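Local coordinates for putative beta-glucosidase (Bifidobacterium adolescentis, PDB 5WAB), which hydrolyses beta-glucosidic linkages as a member of glycoside hydrolase family 3, and may also release terminal arabinopyranose from ginsenosides, at residues Lys333-Gly338 against Asp402-Phe407; Val446-Gly451 against Lys464-Ser469; His154-Asn159 against Asn201-Val206; Thr195-Tyr200 against Met230-Ala235; Thr569-Asn574 against Ser615-Phe620. All blocks are in the same frame, centred on the assembly; numbering follows the deposited sequence.

Contact 1 of 5, residues Lys333-Gly338 against Asp402-Phe407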
# COMPACT_ATOMS: atom_id res chain seq x y z
N LYS A 333 5.50 -30.89 -21.39
CA LYS A 333 6.86 -30.49 -21.77
C LYS A 333 6.95 -28.97 -21.69
O LYS A 333 6.38 -28.26 -22.52
CB LYS A 333 7.21 -31.02 -23.16
CG LYS A 333 8.66 -30.83 -23.58
CD LYS A 333 8.92 -31.45 -24.93
CE LYS A 333 10.40 -31.46 -25.27
NZ LYS A 333 11.02 -30.09 -25.32
N ILE A 334 7.68 -28.48 -20.69
CA ILE A 334 7.68 -27.07 -20.35
C ILE A 334 8.93 -26.42 -20.92
O ILE A 334 10.03 -27.00 -20.87
CB ILE A 334 7.61 -26.88 -18.82
CG1 ILE A 334 6.61 -27.84 -18.18
CG2 ILE A 334 7.24 -25.44 -18.48
CD1 ILE A 334 5.19 -27.63 -18.66
N ALA A 335 8.77 -25.24 -21.48
CA ALA A 335 9.88 -24.40 -21.89
C ALA A 335 9.86 -23.14 -21.04
O ALA A 335 8.94 -22.32 -21.15
CB ALA A 335 9.79 -24.04 -23.37
N VAL A 336 10.86 -22.98 -20.19
CA VAL A 336 10.95 -21.81 -19.33
C VAL A 336 11.94 -20.85 -19.97
O VAL A 336 13.10 -21.21 -20.22
CB VAL A 336 11.37 -22.20 -17.90
CG1 VAL A 336 11.57 -20.95 -17.06
CG2 VAL A 336 10.32 -23.10 -17.27
N ILE A 337 11.48 -19.63 -20.26
CA ILE A 337 12.28 -18.62 -20.95
C ILE A 337 12.24 -17.33 -20.14
O ILE A 337 11.19 -16.93 -19.64
CB ILE A 337 11.78 -18.37 -22.39
CG1 ILE A 337 11.83 -19.66 -23.21
CG2 ILE A 337 12.61 -17.30 -23.08
CD1 ILE A 337 11.33 -19.49 -24.62
N GLY A 338 13.40 -16.68 -20.02
CA GLY A 338 13.48 -15.42 -19.29
C GLY A 338 14.41 -15.56 -18.10
O GLY A 338 14.27 -16.45 -17.26
N ASP A 402 5.11 -28.17 -24.95
CA ASP A 402 3.66 -28.01 -24.84
C ASP A 402 3.31 -26.58 -24.46
O ASP A 402 2.49 -25.93 -25.12
CB ASP A 402 3.10 -28.99 -23.80
CG ASP A 402 3.22 -30.44 -24.23
OD1 ASP A 402 3.20 -30.71 -25.46
OD2 ASP A 402 3.32 -31.30 -23.34
N VAL A 403 3.93 -26.07 -23.40
CA VAL A 403 3.66 -24.73 -22.90
C VAL A 403 5.00 -24.05 -22.63
O VAL A 403 5.95 -24.69 -22.17
CB VAL A 403 2.81 -24.76 -21.61
CG1 VAL A 403 2.41 -23.35 -21.19
CG2 VAL A 403 1.57 -25.62 -21.79
N VAL A 404 5.08 -22.76 -22.94
CA VAL A 404 6.26 -21.96 -22.66
C VAL A 404 5.89 -20.96 -21.57
O VAL A 404 4.95 -20.17 -21.73
CB VAL A 404 6.81 -21.26 -23.92
CG1 VAL A 404 5.71 -20.61 -24.71
CG2 VAL A 404 7.88 -20.25 -23.55
N LEU A 405 6.61 -21.02 -20.46
CA LEU A 405 6.46 -20.08 -19.35
C LEU A 405 7.55 -19.02 -19.51
O LEU A 405 8.72 -19.27 -19.21
CB LEU A 405 6.57 -20.80 -18.02
CG LEU A 405 5.53 -21.90 -17.80
CD1 LEU A 405 5.73 -22.61 -16.47
CD2 LEU A 405 4.12 -21.33 -17.91
N MET A 406 7.16 -17.84 -19.99
CA MET A 406 8.10 -16.76 -20.25
C MET A 406 8.02 -15.73 -19.13
O MET A 406 6.94 -15.20 -18.85
CB MET A 406 7.82 -16.08 -21.58
CG MET A 406 8.89 -15.09 -21.96
SD MET A 406 8.68 -14.55 -23.65
CE MET A 406 8.67 -16.15 -24.46
N PHE A 407 9.16 -15.45 -18.51
CA PHE A 407 9.22 -14.55 -17.35
C PHE A 407 9.80 -13.22 -17.80
O PHE A 407 10.99 -13.12 -18.14
CB PHE A 407 10.05 -15.19 -16.24
CG PHE A 407 9.36 -16.33 -15.55
CD1 PHE A 407 9.22 -17.56 -16.19
CD2 PHE A 407 8.85 -16.19 -14.28
CE1 PHE A 407 8.58 -18.61 -15.57
CE2 PHE A 407 8.21 -17.24 -13.65
CZ PHE A 407 8.08 -18.45 -14.30
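The Phe407 ring has Ile337 O at its edge, near its plane and 4.0 Å from Phe407 CD1, whereas Val336 CG1 comes to Phe407 CE1 obliquely at 4.1 Å. Outside the two segments, Phe362 sets its own ring at an incline against that of Phe407. At the other end of the paired strands, the carboxylate of Asp402 is met from above its plane: Lys333 N donates to Asp402 OD2 at 3.0 Å along an almost straight N-H line, yet from 46° out of the carboxylate plane. With CG anti to the carbonyl carbon (chi1 -67°), the acid folds back beside its own backbone nitrogen, and Asp402 N in turn donates to Lys333 O at 2.7 Å. The two residues are thus joined by a side-chain and a backbone bond at once. Between these ends, four consecutive parallel bridges run from Ile334-Val403 to Ile337-Met406, with strand axes only 16° apart. They belong to the mixed sheet of the GH3 C-terminal domain, an alpha/beta sandwich in this family, in which 403-409 lies between 334-337 and 444-449. On the face carrying Ala335 and Ile337, the Ile337 CD1 methyl packs on Val404 CG2 at 3.7 Å, and helices 388-399 and 428-438 cover both strands. On the face of Ile334 and Val336, Ile334 CG2 meets Leu405 CD1 at 3.8 Å, the side chains crossing at a slant. Gly338 follows the strand at a point where a CB would collide with Phe407 O, 3.6 Å from Gly338 CA.

Contact 2 of 5, residues Val446-Gly451 against Lys464-Ser469; sequences VVLSNG and KGILES
Leu448 and Ser469 meet in the tightest part of this contact: Ser469 OG donates to Leu448 O at 2.5 Å, a length short enough to be read with caution, and Ser469 N reaches the same oxygen at 3.1 Å. One carbonyl thus takes two donors from one residue. Close by, Asn450 and Glu468 approach from opposite directions with amide and carboxylate planes 33° apart. Asn450 ND2 donates to Glu468 OE2 at 2.8 Å, in the plane of its own amide, meeting OE2 on the syn side but tilted somewhat out of the carboxylate plane. A bend at chi2 (59°) turns the Glu468 chain toward Asn450. The apolar packing along the strands is looser, Val447 CG2 lying 4.4 Å from Leu467 CB and Leu448 CD1 4.2 Å from Ile466 CG2. No side is solvent: strand 317-321 flanks 465-468 in the mixed sheet of the GH3 C-terminal domain, touching Ile466 and Leu467, while helix 476-484 lies on the face of Val447. Asn450 ND2 also donates to Ser452 O, and Glu468 OE1 accepts from Trp470 N. With two acceptors on its nitrogen, the amide is fixed in rotation, and the buried carboxylate is met by an N-H at each oxygen.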
# COMPACT_ATOMS: atom_id res chain seq x y z
N VAL A 446 2.96 -15.57 -19.87
CA VAL A 446 3.90 -14.54 -19.44
C VAL A 446 3.68 -14.27 -17.95
O VAL A 446 2.56 -13.99 -17.52
CB VAL A 446 3.73 -13.26 -20.27
CG1 VAL A 446 4.48 -12.10 -19.63
CG2 VAL A 446 4.22 -13.49 -21.69
N VAL A 447 4.75 -14.39 -17.17
CA VAL A 447 4.75 -14.03 -15.75
C VAL A 447 5.54 -12.74 -15.58
O VAL A 447 6.71 -12.67 -15.97
CB VAL A 447 5.34 -15.15 -14.88
CG1 VAL A 447 5.30 -14.75 -13.41
CG2 VAL A 447 4.59 -16.46 -15.11
N LEU A 448 4.92 -11.74 -14.96
CA LEU A 448 5.49 -10.40 -14.85
C LEU A 448 6.15 -10.18 -13.49
O LEU A 448 5.58 -10.52 -12.45
CB LEU A 448 4.41 -9.34 -15.06
CG LEU A 448 3.80 -9.20 -16.45
CD1 LEU A 448 2.61 -8.26 -16.42
CD2 LEU A 448 4.84 -8.71 -17.44
N SER A 449 7.34 -9.58 -13.51
CA SER A 449 8.06 -9.15 -12.32
C SER A 449 8.25 -7.64 -12.41
O SER A 449 8.94 -7.15 -13.31
CB SER A 449 9.43 -9.83 -12.21
OG SER A 449 9.30 -11.23 -12.04
N ASN A 450 7.63 -6.90 -11.49
CA ASN A 450 7.70 -5.45 -11.54
C ASN A 450 7.23 -4.86 -10.22
O ASN A 450 6.31 -5.40 -9.60
CB ASN A 450 6.86 -4.90 -12.71
CG ASN A 450 5.50 -5.55 -12.78
OD1 ASN A 450 5.38 -6.77 -12.75
ND2 ASN A 450 4.46 -4.73 -12.88
N GLY A 451 7.89 -3.79 -9.79
CA GLY A 451 7.49 -3.11 -8.57
C GLY A 451 6.28 -2.21 -8.70
O GLY A 451 5.61 -1.94 -7.70
N LYS A 464 -1.26 -16.15 -24.24
CA LYS A 464 -2.57 -16.67 -23.90
C LYS A 464 -2.86 -16.49 -22.41
O LYS A 464 -4.01 -16.26 -22.03
CB LYS A 464 -2.68 -18.15 -24.29
N GLY A 465 -1.82 -16.58 -21.58
CA GLY A 465 -1.96 -16.38 -20.16
C GLY A 465 -1.00 -15.32 -19.65
O GLY A 465 0.17 -15.31 -20.05
N ILE A 466 -1.49 -14.42 -18.81
CA ILE A 466 -0.70 -13.33 -18.24
C ILE A 466 -0.90 -13.32 -16.74
O ILE A 466 -2.01 -13.05 -16.25
CB ILE A 466 -1.04 -11.96 -18.85
CG1 ILE A 466 -0.85 -11.99 -20.36
CG2 ILE A 466 -0.20 -10.86 -18.21
CD1 ILE A 466 -1.20 -10.69 -21.02
N LEU A 467 0.15 -13.63 -16.00
CA LEU A 467 0.13 -13.62 -14.55
C LEU A 467 1.00 -12.46 -14.07
O LEU A 467 2.20 -12.42 -14.35
CB LEU A 467 0.63 -14.95 -13.99
CG LEU A 467 0.46 -15.15 -12.49
CD1 LEU A 467 -1.02 -15.16 -12.14
CD2 LEU A 467 1.11 -16.45 -12.07
N GLU A 468 0.37 -11.48 -13.42
CA GLU A 468 1.08 -10.35 -12.83
C GLU A 468 1.46 -10.72 -11.40
O GLU A 468 0.61 -10.75 -10.51
CB GLU A 468 0.23 -9.09 -12.89
CG GLU A 468 0.73 -7.91 -12.05
CD GLU A 468 2.13 -7.44 -12.43
OE1 GLU A 468 3.11 -8.09 -12.01
OE2 GLU A 468 2.24 -6.41 -13.12
N SER A 469 2.75 -11.00 -11.18
CA SER A 469 3.22 -11.48 -9.89
C SER A 469 3.96 -10.42 -9.09
O SER A 469 4.47 -10.73 -8.01
CB SER A 469 4.13 -12.70 -10.07
OG SER A 469 5.27 -12.39 -10.85

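Contact 3 of 5, residues His154-Asn159 against Asn201-Val206; sequences HFAANN and NRINGV
Asn201 and Ile203 press against Ala156, Ala157 and Asn158 just beyond strand 149-155 of the N-terminal TIM-barrel domain, where the chain turns through a cis peptide before Ala156. Ile203 sends its CD1 methyl onto the backbone, 3.3 Å from Ala156 O, and onto Ala157 CB at 3.9 Å. The Asn201 amide lies against the next carbonyl, ND2 3.2 Å from Ala157 O, while Asn201 OD1 touches Asn158 CB at 3.5 Å. The amide gets there because CG is set between the backbone N and the carbonyl carbon (chi1 58°). In the second shell, Asn201 ND2 donates to Arg202 O at 3.0 Å from well above that carbonyl plane, and Ser199 OG is hydrogen-bonded to Asn201 OD1, Ala156 O and Ser208 OG, linking the two segments. An alanine in place of Asn201 would probably leave Arg202 O without its amide donor, take one partner from Ser199 OG and open a gap beside Ala157 O. Farther out, Leu176 of helix 173-180 packs on Ile203. The backbone of Ile203 is held in a type I' hairpin, Ile203 N donating to Val206 O at 2.8 Å; the turn's own bond, Val206 N to Ile203 O, is weak.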
# COMPACT_ATOMS: atom_id res chain seq x y z
N HIS A 154 5.78 8.21 6.19
CA HIS A 154 5.77 9.33 5.25
C HIS A 154 4.45 10.08 5.27
O HIS A 154 3.75 10.18 4.26
CB HIS A 154 6.12 8.86 3.85
CG HIS A 154 7.35 8.02 3.80
ND1 HIS A 154 7.53 7.02 2.87
CD2 HIS A 154 8.45 8.00 4.59
CE1 HIS A 154 8.70 6.44 3.08
NE2 HIS A 154 9.27 7.01 4.12
N PHE A 155 4.16 10.68 6.41
CA PHE A 155 2.95 11.45 6.65
C PHE A 155 3.28 12.93 6.42
O PHE A 155 4.02 13.53 7.20
CB PHE A 155 2.46 11.18 8.07
CG PHE A 155 1.17 11.86 8.44
CD1 PHE A 155 -0.02 11.50 7.83
CD2 PHE A 155 1.15 12.80 9.46
CE1 PHE A 155 -1.21 12.11 8.20
CE2 PHE A 155 -0.04 13.41 9.83
CZ PHE A 155 -1.21 13.07 9.20
N ALA A 156 2.75 13.52 5.34
CA ALA A 156 1.91 12.83 4.36
C ALA A 156 2.20 13.33 2.95
O ALA A 156 3.03 14.23 2.74
CB ALA A 156 0.44 13.03 4.69
N ALA A 157 1.50 12.72 1.98
CA ALA A 157 1.51 13.16 0.58
C ALA A 157 2.91 13.08 -0.03
O ALA A 157 3.38 14.02 -0.68
CB ALA A 157 0.92 14.56 0.44
N ASN A 158 3.57 11.95 0.19
CA ASN A 158 4.88 11.67 -0.39
C ASN A 158 4.66 10.69 -1.55
O ASN A 158 4.85 9.48 -1.42
CB ASN A 158 5.83 11.09 0.66
CG ASN A 158 7.25 10.91 0.14
OD1 ASN A 158 7.58 11.29 -0.99
ND2 ASN A 158 8.09 10.26 0.94
N ASN A 159 4.28 11.23 -2.70
CA ASN A 159 3.79 10.44 -3.83
C ASN A 159 4.75 10.42 -5.02
O ASN A 159 4.39 9.93 -6.09
CB ASN A 159 2.43 10.97 -4.26
CG ASN A 159 1.52 11.27 -3.08
OD1 ASN A 159 1.26 12.43 -2.75
ND2 ASN A 159 1.03 10.21 -2.43
N ASN A 201 8.74 15.98 2.04
CA ASN A 201 8.28 17.04 1.17
C ASN A 201 7.51 18.09 1.96
O ASN A 201 7.17 17.91 3.13
CB ASN A 201 7.38 16.49 0.06
CG ASN A 201 6.18 15.75 0.60
OD1 ASN A 201 6.27 14.58 1.00
ND2 ASN A 201 5.03 16.42 0.63
N ARG A 202 7.22 19.20 1.29
CA ARG A 202 6.34 20.23 1.80
C ARG A 202 4.92 19.98 1.30
O ARG A 202 4.71 19.39 0.24
CB ARG A 202 6.79 21.62 1.36
CG ARG A 202 8.14 22.09 1.90
CD ARG A 202 8.50 23.46 1.34
NE ARG A 202 8.73 23.40 -0.09
CZ ARG A 202 8.66 24.44 -0.92
NH1 ARG A 202 8.36 25.65 -0.46
NH2 ARG A 202 8.89 24.28 -2.21
N ILE A 203 3.94 20.41 2.09
CA ILE A 203 2.54 20.41 1.69
C ILE A 203 2.05 21.85 1.78
O ILE A 203 1.93 22.40 2.89
CB ILE A 203 1.68 19.48 2.55
CG1 ILE A 203 2.17 18.04 2.41
CG2 ILE A 203 0.21 19.62 2.17
CD1 ILE A 203 1.47 17.06 3.33
N ASN A 204 1.80 22.46 0.63
CA ASN A 204 1.36 23.86 0.56
C ASN A 204 2.36 24.78 1.25
O ASN A 204 1.98 25.69 2.00
CB ASN A 204 -0.04 24.01 1.15
CG ASN A 204 -1.09 23.23 0.37
OD1 ASN A 204 -1.10 23.24 -0.86
ND2 ASN A 204 -1.96 22.52 1.09
N GLY A 205 3.65 24.55 1.00
CA GLY A 205 4.70 25.43 1.47
C GLY A 205 5.34 25.06 2.80
O GLY A 205 6.29 25.73 3.21
N VAL A 206 4.85 24.04 3.49
CA VAL A 206 5.34 23.68 4.82
C VAL A 206 5.88 22.25 4.78
O VAL A 206 5.14 21.32 4.42
CB VAL A 206 4.25 23.83 5.89
CG1 VAL A 206 4.82 23.52 7.26
CG2 VAL A 206 3.68 25.24 5.86

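Contact 4 of 5, residues Thr195-Tyr200 against Met230-Ala235; sequences TIMCSY and MSDWGA
Met197 and Met230 form the apolar centre, Met197 CB lying 4.2 Å from Met230 CG at a parallel bridge between neighbouring strands of the TIM barrel. From this bridge the chain runs into the loop at the C-terminal end of strand 228-230, the end at which TIM barrels carry their active sites. A bend at chi3 (-42°) carries the Met197 methyl to the indole, CE 3.9 Å from Trp233 CZ3. Trp233 NE1 is held by Ala26 O. Thr195 CG2 also packs on Met230, 3.6 Å from its SD. Outward of this, Tyr200 lies over Asp232: Asp232 CB sits 3.7 Å from the ring centroid, over one face, and ring and carboxylate stack with planes 20° apart. Ala235 CB reaches Tyr200 CD1 at 3.6 Å. Tyr200 OH points in the ring plane at Trp233 O, a hydrogen bond modelled too short for its length to be trusted. Asp232 OD1 takes Trp233 N on its anti side at 2.8 Å. A bound glycerol lies about 3 Å from the Asp232 side chain, consistent with a pocket here. An alanine at Asp232 would keep the CB over the ring but would probably leave Trp233 N and a nearby water without their carboxylate acceptor and Tyr200 without its stacked group. That water ends the polar edge, accepting from Tyr200 N at 2.7 Å and donating to Asp232 OD2.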
# COMPACT_ATOMS: atom_id res chain seq x y z
N THR A 195 4.67 4.76 16.52
CA THR A 195 5.57 5.70 15.87
C THR A 195 5.01 6.04 14.49
O THR A 195 4.40 5.19 13.84
CB THR A 195 6.99 5.11 15.78
OG1 THR A 195 7.57 5.07 17.10
CG2 THR A 195 7.88 5.93 14.88
N ILE A 196 5.18 7.29 14.08
CA ILE A 196 4.84 7.75 12.74
C ILE A 196 6.06 8.47 12.17
O ILE A 196 6.74 9.19 12.90
CB ILE A 196 3.61 8.67 12.75
CG1 ILE A 196 2.34 7.86 13.03
CG2 ILE A 196 3.48 9.44 11.43
CD1 ILE A 196 1.08 8.68 12.96
N MET A 197 6.34 8.26 10.89
CA MET A 197 7.42 8.95 10.20
C MET A 197 6.84 9.98 9.25
O MET A 197 6.02 9.65 8.39
CB MET A 197 8.30 7.97 9.42
CG MET A 197 9.46 8.66 8.70
SD MET A 197 10.58 7.53 7.86
CE MET A 197 10.72 6.23 9.08
N CYS A 198 7.26 11.23 9.41
CA CYS A 198 6.81 12.28 8.51
C CYS A 198 7.60 12.22 7.21
O CYS A 198 8.68 11.62 7.13
CB CYS A 198 6.96 13.65 9.16
SG CYS A 198 8.63 14.35 9.02
N SER A 199 7.06 12.86 6.18
CA SER A 199 7.66 12.84 4.85
C SER A 199 8.67 13.98 4.69
O SER A 199 8.69 14.94 5.46
CB SER A 199 6.58 12.96 3.77
OG SER A 199 5.84 14.15 3.93
N TYR A 200 9.51 13.85 3.66
CA TYR A 200 10.49 14.89 3.36
C TYR A 200 9.84 16.13 2.77
O TYR A 200 10.36 17.24 2.95
CB TYR A 200 11.53 14.39 2.35
CG TYR A 200 12.60 13.47 2.89
CD1 TYR A 200 13.60 13.95 3.73
CD2 TYR A 200 12.65 12.14 2.51
CE1 TYR A 200 14.59 13.12 4.20
CE2 TYR A 200 13.64 11.30 2.97
CZ TYR A 200 14.61 11.80 3.81
OH TYR A 200 15.60 10.96 4.28
N MET A 230 8.40 10.84 14.21
CA MET A 230 9.80 11.01 13.90
C MET A 230 9.95 11.52 12.47
O MET A 230 9.07 11.33 11.63
CB MET A 230 10.58 9.70 14.07
CG MET A 230 10.11 8.60 13.14
SD MET A 230 10.99 7.07 13.47
CE MET A 230 12.64 7.63 13.17
N SER A 231 11.08 12.13 12.20
CA SER A 231 11.36 12.63 10.87
C SER A 231 11.96 11.53 10.02
O SER A 231 12.55 10.57 10.52
CB SER A 231 12.34 13.80 10.93
OG SER A 231 13.63 13.32 11.28
N ASP A 232 11.80 11.67 8.71
CA ASP A 232 12.64 10.92 7.80
C ASP A 232 14.08 11.43 7.90
O ASP A 232 14.34 12.53 8.38
CB ASP A 232 12.11 11.03 6.37
CG ASP A 232 12.38 9.79 5.55
OD1 ASP A 232 13.35 9.06 5.86
OD2 ASP A 232 11.61 9.52 4.59
N TRP A 233 15.01 10.61 7.42
CA TRP A 233 16.42 10.86 7.68
C TRP A 233 16.86 12.12 6.95
O TRP A 233 17.02 12.13 5.73
CB TRP A 233 17.26 9.65 7.28
CG TRP A 233 17.41 8.62 8.38
CD1 TRP A 233 18.59 8.09 8.83
CD2 TRP A 233 16.38 8.03 9.18
NE1 TRP A 233 18.35 7.20 9.84
CE2 TRP A 233 17.00 7.14 10.08
CE3 TRP A 233 14.99 8.16 9.22
CZ2 TRP A 233 16.29 6.39 11.00
CZ3 TRP A 233 14.28 7.41 10.14
CH2 TRP A 233 14.93 6.54 11.01
N GLY A 234 17.05 13.20 7.72
CA GLY A 234 17.38 14.50 7.18
C GLY A 234 16.20 15.43 7.02
O GLY A 234 16.41 16.57 6.60
N ALA A 235 14.98 14.98 7.33
CA ALA A 235 13.79 15.79 7.10
C ALA A 235 13.60 16.90 8.12
O ALA A 235 12.81 17.81 7.88
CB ALA A 235 12.54 14.90 7.08
O HOH W 1 9.49 11.27 3.00

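Contact 5 of 5, residues Thr569-Asn574 against Ser615-Phe620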
# COMPACT_ATOMS: atom_id res chain seq x y z
N THR A 569 -26.00 -7.04 2.57
CA THR A 569 -26.01 -8.48 2.77
C THR A 569 -25.97 -9.14 1.40
O THR A 569 -26.72 -8.73 0.50
CB THR A 569 -27.27 -8.85 3.54
OG1 THR A 569 -27.39 -7.93 4.63
CG2 THR A 569 -27.22 -10.32 4.09
N ALA A 570 -25.10 -10.13 1.22
CA ALA A 570 -24.96 -10.81 -0.07
C ALA A 570 -24.45 -12.23 0.13
O ALA A 570 -23.81 -12.55 1.13
CB ALA A 570 -24.01 -10.04 -0.98
N THR A 571 -24.72 -13.09 -0.86
CA THR A 571 -24.24 -14.46 -0.89
C THR A 571 -23.33 -14.66 -2.09
O THR A 571 -23.69 -14.32 -3.22
CB THR A 571 -25.39 -15.47 -0.99
OG1 THR A 571 -26.26 -15.35 0.14
CG2 THR A 571 -24.83 -16.90 -1.03
N VAL A 572 -22.15 -15.24 -1.85
CA VAL A 572 -21.21 -15.58 -2.91
C VAL A 572 -21.05 -17.09 -2.93
O VAL A 572 -20.95 -17.73 -1.87
CB VAL A 572 -19.86 -14.86 -2.72
CG1 VAL A 572 -19.32 -15.10 -1.32
CG2 VAL A 572 -18.86 -15.28 -3.78
N THR A 573 -21.03 -17.67 -4.13
CA THR A 573 -21.05 -19.12 -4.28
C THR A 573 -20.00 -19.56 -5.28
O THR A 573 -19.88 -18.97 -6.36
CB THR A 573 -22.44 -19.59 -4.74
OG1 THR A 573 -23.44 -19.05 -3.86
CG2 THR A 573 -22.52 -21.11 -4.72
N ASN A 574 -19.21 -20.57 -4.92
CA ASN A 574 -18.27 -21.18 -5.85
C ASN A 574 -19.03 -22.16 -6.73
O ASN A 574 -19.43 -23.24 -6.28
CB ASN A 574 -17.15 -21.88 -5.09
CG ASN A 574 -16.03 -22.36 -6.00
OD1 ASN A 574 -16.23 -22.61 -7.19
ND2 ASN A 574 -14.84 -22.51 -5.44
N SER A 615 -21.10 -22.08 -0.60
CA SER A 615 -21.58 -20.71 -0.62
C SER A 615 -21.33 -20.10 0.75
O SER A 615 -21.12 -20.80 1.74
CB SER A 615 -23.07 -20.63 -0.96
OG SER A 615 -23.86 -21.18 0.08
N ALA A 616 -21.35 -18.78 0.79
CA ALA A 616 -21.10 -18.06 2.03
C ALA A 616 -21.90 -16.77 2.04
O ALA A 616 -21.98 -16.07 1.03
CB ALA A 616 -19.62 -17.75 2.23
N GLU A 617 -22.46 -16.44 3.20
CA GLU A 617 -23.18 -15.19 3.38
C GLU A 617 -22.26 -14.18 4.03
O GLU A 617 -21.71 -14.44 5.11
CB GLU A 617 -24.43 -15.38 4.23
CG GLU A 617 -25.28 -14.15 4.26
CD GLU A 617 -26.07 -14.08 2.98
OE1 GLU A 617 -25.96 -15.02 2.20
OE2 GLU A 617 -26.82 -13.13 2.76
N ILE A 618 -22.09 -13.02 3.39
CA ILE A 618 -21.18 -12.01 3.89
C ILE A 618 -21.94 -10.70 4.03
O ILE A 618 -22.88 -10.42 3.27
CB ILE A 618 -19.96 -11.82 2.97
CG1 ILE A 618 -20.39 -11.69 1.52
CG2 ILE A 618 -19.01 -13.00 3.10
CD1 ILE A 618 -19.26 -11.34 0.59
N THR A 619 -21.53 -9.89 5.00
CA THR A 619 -22.18 -8.62 5.27
C THR A 619 -21.17 -7.49 5.27
O THR A 619 -19.99 -7.68 5.56
CB THR A 619 -22.94 -8.63 6.62
OG1 THR A 619 -22.02 -8.90 7.68
CG2 THR A 619 -24.03 -9.70 6.62
N PHE A 620 -21.66 -6.29 4.96
CA PHE A 620 -20.86 -5.08 4.96
C PHE A 620 -21.60 -4.00 5.73
O PHE A 620 -22.78 -3.75 5.48
CB PHE A 620 -20.58 -4.59 3.53
CG PHE A 620 -19.92 -5.61 2.64
CD1 PHE A 620 -18.54 -5.67 2.51
CD2 PHE A 620 -20.70 -6.50 1.90
CE1 PHE A 620 -17.95 -6.61 1.67
CE2 PHE A 620 -20.10 -7.43 1.06
CZ PHE A 620 -18.73 -7.48 0.95
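Val572 points CG1 at Ile618 CD1, 4.2 Å away, and at Ala616 CB, 4.4 Å away, on the apolar face of an antiparallel strand pair, where Ile618 CG1 also lies 3.5 Å from Ala570 O. Backbone bonds set this register, with Ala570-Ile618 and Val572-Ala616 as hydrogen-bonded pairs; Ile618 N, for instance, donates to Ala570 O at 2.9 Å. The strand axes run at 158° to each other, N to C. The pair is part of the beta sandwich of the fibronectin type III-like domain: strand 566-574 is the middle one of three, between 551-560 and 615-622, and the face of Val572 and Ile618 packs on strands 580-590 and 601-610 of the second sheet. On the opposite face Thr569 CG2 meets Thr619 CG2 at 4.1 Å, methyl to methyl, at one end. At the other, Thr573 turns its hydroxyl toward its partner: OG1 is anti to the carbonyl carbon (chi1 -52°) and comes within 3.3 Å of Ser615 CB. Between them a bend at chi2 (79°) brings the Glu617 carboxylate over the neighbouring strand, but its placement is doubtful, since OE1 is modelled too close to the Thr571 hydroxyl to be relied on. The two faces differ in chemistry: the inner one is wholly apolar, whereas the outer one mixes threonine methyls with hydroxyls and a carboxylate. With no reliable side-chain hydrogen bond joining the two segments, their polar cohesion rests on the four backbone bonds.

Overall arrangement
From the N terminus, contacts 3 and 4 come first and cross: 154-159 opens, 195-200 follows, then 201-206 closes contact 3 before 230-235 closes contact 4. They touch through Phe155 and strand 195-198, their centres 11 Å apart, and join consecutive strands of the TIM barrel to the loops that follow them. Contacts 1 and 2 come next, in series, each closing its own loop within the C-terminal domain; they meet between strands 403-409 and 444-449, so one sheet runs through both. Their centres lie 33 to 45 Å from those of contacts 3 and 4. Contact 5 comes last, closing a loop in the fibronectin-like sandwich, about 17 Å from contact 2 at the nearest atoms.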